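Local coordinates for alpha-fucosidase (Bifidobacterium bifidum, PDB 2EAB), which probably hydrolyses alpha-1,2-linked L-fucose residues from glycans, this chain being the catalytic part of a longer, probably membrane-anchored, calcium-binding protein, at residues A[81-90]-A[130-138]. Residues are numbered along the deposited sequence; the frame is centred on the assembly and turned at random.
Sequences TGGPGSSTSY and AAEQGNYLN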
ATOM      1  N   THR A  81      14.628  13.784  -4.086  1.00  5.82           N
ATOM      2  CA  THR A  81      15.786  14.006  -4.948  1.00  5.89           C
ATOM      3  C   THR A  81      15.678  13.104  -6.184  1.00  5.43           C
ATOM      4  O   THR A  81      14.786  12.263  -6.270  1.00  5.68           O
ATOM      5  CB  THR A  81      17.113  13.733  -4.219  1.00  6.03           C
ATOM      6  OG1 THR A  81      17.100  12.396  -3.713  1.00  5.88           O
ATOM      7  CG2 THR A  81      17.340  14.719  -3.075  1.00  7.12           C
ATOM      8  N   GLY A  82      16.592  13.289  -7.133  1.00  5.65           N
ATOM      9  CA  GLY A  82      16.589  12.557  -8.394  1.00  5.57           C
ATOM     10  C   GLY A  82      15.835  13.282  -9.494  1.00  5.49           C
ATOM     11  O   GLY A  82      15.361  14.407  -9.316  1.00  5.73           O
ATOM     12  N   GLY A  83      15.731  12.632 -10.649  1.00  5.70           N
ATOM     13  CA  GLY A  83      14.904  13.145 -11.732  1.00  6.27           C
ATOM     14  C   GLY A  83      15.581  14.215 -12.567  1.00  6.02           C
ATOM     15  O   GLY A  83      16.789  14.442 -12.457  1.00  6.00           O
ATOM     16  N   PRO A  84      14.806  14.901 -13.420  1.00  6.65           N
ATOM     17  CA  PRO A  84      15.401  15.907 -14.287  1.00  7.34           C
ATOM     18  C   PRO A  84      16.092  16.986 -13.455  1.00  7.24           C
ATOM     19  O   PRO A  84      15.580  17.400 -12.414  1.00  7.51           O
ATOM     20  CB  PRO A  84      14.203  16.466 -15.065  1.00  7.65           C
ATOM     21  CG  PRO A  84      13.010  16.094 -14.266  1.00  7.82           C
ATOM     22  CD  PRO A  84      13.350  14.804 -13.598  1.00  6.84           C
ATOM     23  N   GLY A  85      17.274  17.399 -13.904  1.00  7.55           N
ATOM     24  CA  GLY A  85      18.079  18.360 -13.167  1.00  8.19           C
ATOM     25  C   GLY A  85      19.125  17.735 -12.265  1.00  7.90           C
ATOM     26  O   GLY A  85      20.019  18.430 -11.791  1.00  8.71           O
ATOM     27  N   SER A  86      19.035  16.429 -12.025  1.00  7.27           N
ATOM     28  CA  SER A  86      20.030  15.732 -11.203  1.00  7.33           C
ATOM     29  C   SER A  86      21.285  15.350 -11.992  1.00  7.59           C
ATOM     30  O   SER A  86      22.296  14.949 -11.403  1.00  8.21           O
ATOM     31  CB  SER A  86      19.426  14.481 -10.564  1.00  7.28           C
ATOM     32  OG  SER A  86      19.091  13.528 -11.560  1.00  6.79           O
ATOM     33  N   SER A  87      21.188  15.444 -13.316  1.00  7.77           N
ATOM     34  CA  SER A  87      22.304  15.278 -14.242  1.00  8.39           C
ATOM     35  C   SER A  87      21.927  16.039 -15.499  1.00  9.01           C
ATOM     36  O   SER A  87      20.807  16.538 -15.608  1.00  9.45           O
ATOM     37  CB  SER A  87      22.511  13.811 -14.599  1.00  8.06           C
ATOM     38  OG  SER A  87      21.511  13.392 -15.513  1.00  7.99           O
ATOM     39  N   THR A  88      22.844  16.109 -16.457  1.00  9.29           N
ATOM     40  CA  THR A  88      22.557  16.769 -17.730  1.00 10.31           C
ATOM     41  C   THR A  88      21.889  15.827 -18.737  1.00  9.66           C
ATOM     42  O   THR A  88      21.557  16.240 -19.849  1.00 10.18           O
ATOM     43  CB  THR A  88      23.838  17.375 -18.353  1.00 10.57           C
ATOM     44  OG1 THR A  88      24.809  16.343 -18.544  1.00 12.49           O
ATOM     45  CG2 THR A  88      24.417  18.461 -17.449  1.00 12.49           C
ATOM     46  N   SER A  89      21.675  14.570 -18.344  1.00  8.81           N
ATOM     47  CA  SER A  89      21.211  13.557 -19.285  1.00  8.51           C
ATOM     48  C   SER A  89      20.132  12.625 -18.734  1.00  7.93           C
ATOM     49  O   SER A  89      19.928  11.537 -19.268  1.00  8.54           O
ATOM     50  CB  SER A  89      22.404  12.752 -19.818  1.00  9.06           C
ATOM     51  OG  SER A  89      23.113  12.137 -18.759  1.00 10.11           O
ATOM     52  N   TYR A  90      19.432  13.052 -17.685  1.00  7.30           N
ATOM     53  CA  TYR A  90      18.410  12.214 -17.056  1.00  6.94           C
ATOM     54  C   TYR A  90      17.430  11.653 -18.078  1.00  6.75           C
ATOM     55  O   TYR A  90      16.811  12.411 -18.831  1.00  6.64           O
ATOM     56  CB  TYR A  90      17.646  12.986 -15.982  1.00  6.71           C
ATOM     57  CG  TYR A  90      16.645  12.112 -15.270  1.00  6.26           C
ATOM     58  CD1 TYR A  90      17.055  11.254 -14.256  1.00  6.38           C
ATOM     59  CD2 TYR A  90      15.294  12.112 -15.627  1.00  6.39           C
ATOM     60  CE1 TYR A  90      16.150  10.416 -13.605  1.00  6.04           C
ATOM     61  CE2 TYR A  90      14.370  11.280 -14.976  1.00  6.34           C
ATOM     62  CZ  TYR A  90      14.811  10.436 -13.962  1.00  6.00           C
ATOM     63  OH  TYR A  90      13.939   9.608 -13.293  1.00  5.99           O
ATOM     64  N   ALA A 130      22.952   6.823  -8.898  1.00  6.39           N
ATOM     65  CA  ALA A 130      22.151   6.958  -7.682  1.00  6.25           C
ATOM     66  C   ALA A 130      21.635   8.379  -7.442  1.00  5.96           C
ATOM     67  O   ALA A 130      20.620   8.555  -6.766  1.00  5.95           O
ATOM     68  CB  ALA A 130      22.926   6.460  -6.473  1.00  6.81           C
ATOM     69  N   ALA A 131      22.337   9.379  -7.980  1.00  5.89           N
ATOM     70  CA  ALA A 131      21.894  10.772  -7.902  1.00  5.98           C
ATOM     71  C   ALA A 131      20.700  11.035  -8.813  1.00  5.90           C
ATOM     72  O   ALA A 131      19.862  11.882  -8.509  1.00  5.99           O
ATOM     73  CB  ALA A 131      23.035  11.714  -8.242  1.00  6.08           C
ATOM     74  N   GLU A 132      20.644  10.332  -9.941  1.00  5.68           N
ATOM     75  CA  GLU A 132      19.483  10.408 -10.835  1.00  5.63           C
ATOM     76  C   GLU A 132      18.288   9.672 -10.253  1.00  5.48           C
ATOM     77  O   GLU A 132      17.148  10.120 -10.378  1.00  5.84           O
ATOM     78  CB  GLU A 132      19.799   9.807 -12.199  1.00  5.83           C
ATOM     79  CG  GLU A 132      20.671  10.652 -13.105  1.00  6.39           C
ATOM     80  CD  GLU A 132      20.761  10.075 -14.501  1.00  6.65           C
ATOM     81  OE1 GLU A 132      20.454   8.876 -14.681  1.00  7.03           O
ATOM     82  OE2 GLU A 132      21.127  10.827 -15.427  1.00  7.92           O
ATOM     83  N   GLN A 133      18.540   8.522  -9.639  1.00  5.55           N
ATOM     84  CA  GLN A 133      17.459   7.766  -9.035  1.00  5.77           C
ATOM     85  C   GLN A 133      16.833   8.581  -7.910  1.00  5.62           C
ATOM     86  O   GLN A 133      15.616   8.756  -7.860  1.00  5.81           O
ATOM     87  CB  GLN A 133      17.970   6.438  -8.499  1.00  5.70           C
ATOM     88  CG  GLN A 133      16.847   5.563  -7.965  1.00  5.92           C
ATOM     89  CD  GLN A 133      17.270   4.136  -7.685  1.00  5.84           C
ATOM     90  OE1 GLN A 133      18.406   3.727  -7.964  1.00  6.33           O
ATOM     91  NE2 GLN A 133      16.340   3.358  -7.141  1.00  5.93           N
ATOM     92  N   GLY A 134      17.676   9.086  -7.015  1.00  5.57           N
ATOM     93  CA  GLY A 134      17.206   9.852  -5.877  1.00  5.41           C
ATOM     94  C   GLY A 134      16.448   8.999  -4.884  1.00  5.75           C
ATOM     95  O   GLY A 134      16.531   7.772  -4.902  1.00  6.18           O
ATOM     96  N   ASN A 135      15.739   9.674  -3.989  1.00  5.46           N
ATOM     97  CA  ASN A 135      14.990   9.039  -2.916  1.00  5.93           C
ATOM     98  C   ASN A 135      14.097  10.058  -2.229  1.00  5.78           C
ATOM     99  O   ASN A 135      14.182  11.256  -2.510  1.00  6.11           O
ATOM    100  CB  ASN A 135      15.912   8.297  -1.923  1.00  5.99           C
ATOM    101  CG  ASN A 135      16.867   9.216  -1.145  1.00  6.55           C
ATOM    102  OD1 ASN A 135      17.054  10.400  -1.444  1.00  7.87           O
ATOM    103  ND2 ASN A 135      17.486   8.639  -0.128  1.00  5.21           N
ATOM    104  N   TYR A 136      13.221   9.565  -1.364  1.00  5.63           N
ATOM    105  CA  TYR A 136      12.371  10.398  -0.533  1.00  6.02           C
ATOM    106  C   TYR A 136      13.165  10.913   0.658  1.00  5.96           C
ATOM    107  O   TYR A 136      13.885  10.143   1.294  1.00  6.17           O
ATOM    108  CB  TYR A 136      11.218   9.551  -0.019  1.00  6.05           C
ATOM    109  CG  TYR A 136      10.166  10.296   0.771  1.00  6.20           C
ATOM    110  CD1 TYR A 136       9.506  11.391   0.226  1.00  6.07           C
ATOM    111  CD2 TYR A 136       9.795   9.873   2.046  1.00  6.39           C
ATOM    112  CE1 TYR A 136       8.511  12.054   0.933  1.00  6.39           C
ATOM    113  CE2 TYR A 136       8.804  10.535   2.769  1.00  6.81           C
ATOM    114  CZ  TYR A 136       8.165  11.620   2.201  1.00  6.73           C
ATOM    115  OH  TYR A 136       7.166  12.272   2.885  1.00  6.59           O
ATOM    116  N   LEU A 137      13.009  12.200   0.962  1.00  6.11           N
ATOM    117  CA  LEU A 137      13.722  12.847   2.065  1.00  6.39           C
ATOM    118  C   LEU A 137      12.820  13.176   3.237  1.00  6.29           C
ATOM    119  O   LEU A 137      11.735  13.731   3.045  1.00  7.00           O
ATOM    120  CB  LEU A 137      14.301  14.189   1.610  1.00  6.79           C
ATOM    121  CG  LEU A 137      15.339  14.260   0.498  1.00  8.06           C
ATOM    122  CD1 LEU A 137      15.703  15.697   0.195  1.00  8.34           C
ATOM    123  CD2 LEU A 137      16.562  13.476   0.846  1.00 11.35           C
ATOM    124  N   ASN A 138      13.293  12.908   4.455  1.00  6.28           N
ATOM    125  CA  ASN A 138      12.756  13.616   5.609  1.00  6.58           C
ATOM    126  C   ASN A 138      12.952  15.108   5.353  1.00  6.57           C
ATOM    127  O   ASN A 138      14.049  15.535   4.989  1.00  7.19           O
ATOM    128  CB  ASN A 138      13.469  13.217   6.898  1.00  6.65           C
ATOM    129  CG  ASN A 138      13.190  14.186   8.032  1.00  6.54           C
ATOM    130  OD1 ASN A 138      12.064  14.273   8.536  1.00  8.68           O
ATOM    131  ND2 ASN A 138      14.202  14.944   8.419  1.00  6.07           N
TER
HETATM  132  O   HOH W   1      13.760  10.292  -7.610  1.00121.69           O
HETATM  133  O   HOH W   2      22.612   9.887 -17.317  1.00 10.99           O
HETATM  134  O   HOH W   3      14.067   9.334 -10.156  1.00  6.35           O
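Gly82 and Gly134 bring the two backbones to 3.7 Å between CA atoms, where Gly83 N donates to Glu132 O (2.9 Å) at the end of helix 130-133 and Thr81 N to Asn135 O (3.0 Å). A side chain on either glycine would run into the opposite backbone. Thr81 OG1 lies between its own backbone N and carbonyl carbon (chi1 57°), where it accepts from Asn135 N (3.1 Å) and also bonds to Asp407 O; its CG2 meets Leu137 CD1 at 3.8 Å, and both side chains touch Leu235 of strand 228-235. Farther along, the Glu132 chain reaches out extended into the bend of 86-90. Its OE2 takes the Ser87 hydroxyl on the anti lone pair (2.6 Å) and a water shared with Ser89 OG, while Ser87 OG in turn accepts from Ser89 N. The Tyr90 ring sets its edge against Glu132 CB, with CD1 3.7 Å from it, and lays one face over Gly83 CA. An alanine in place of Glu132 would keep the CB under the Tyr90 edge but would probably leave the Ser87 hydroxyl without its acceptor. Ser86 OG and N both bond to Gly83 O. A type II turn at 83-86 and an ST turn at Ser87 thus shape a loop laid against a short helix followed by a positive-phi glycine, Gly134, within the family 65-like N-terminal region of this family 95 enzyme.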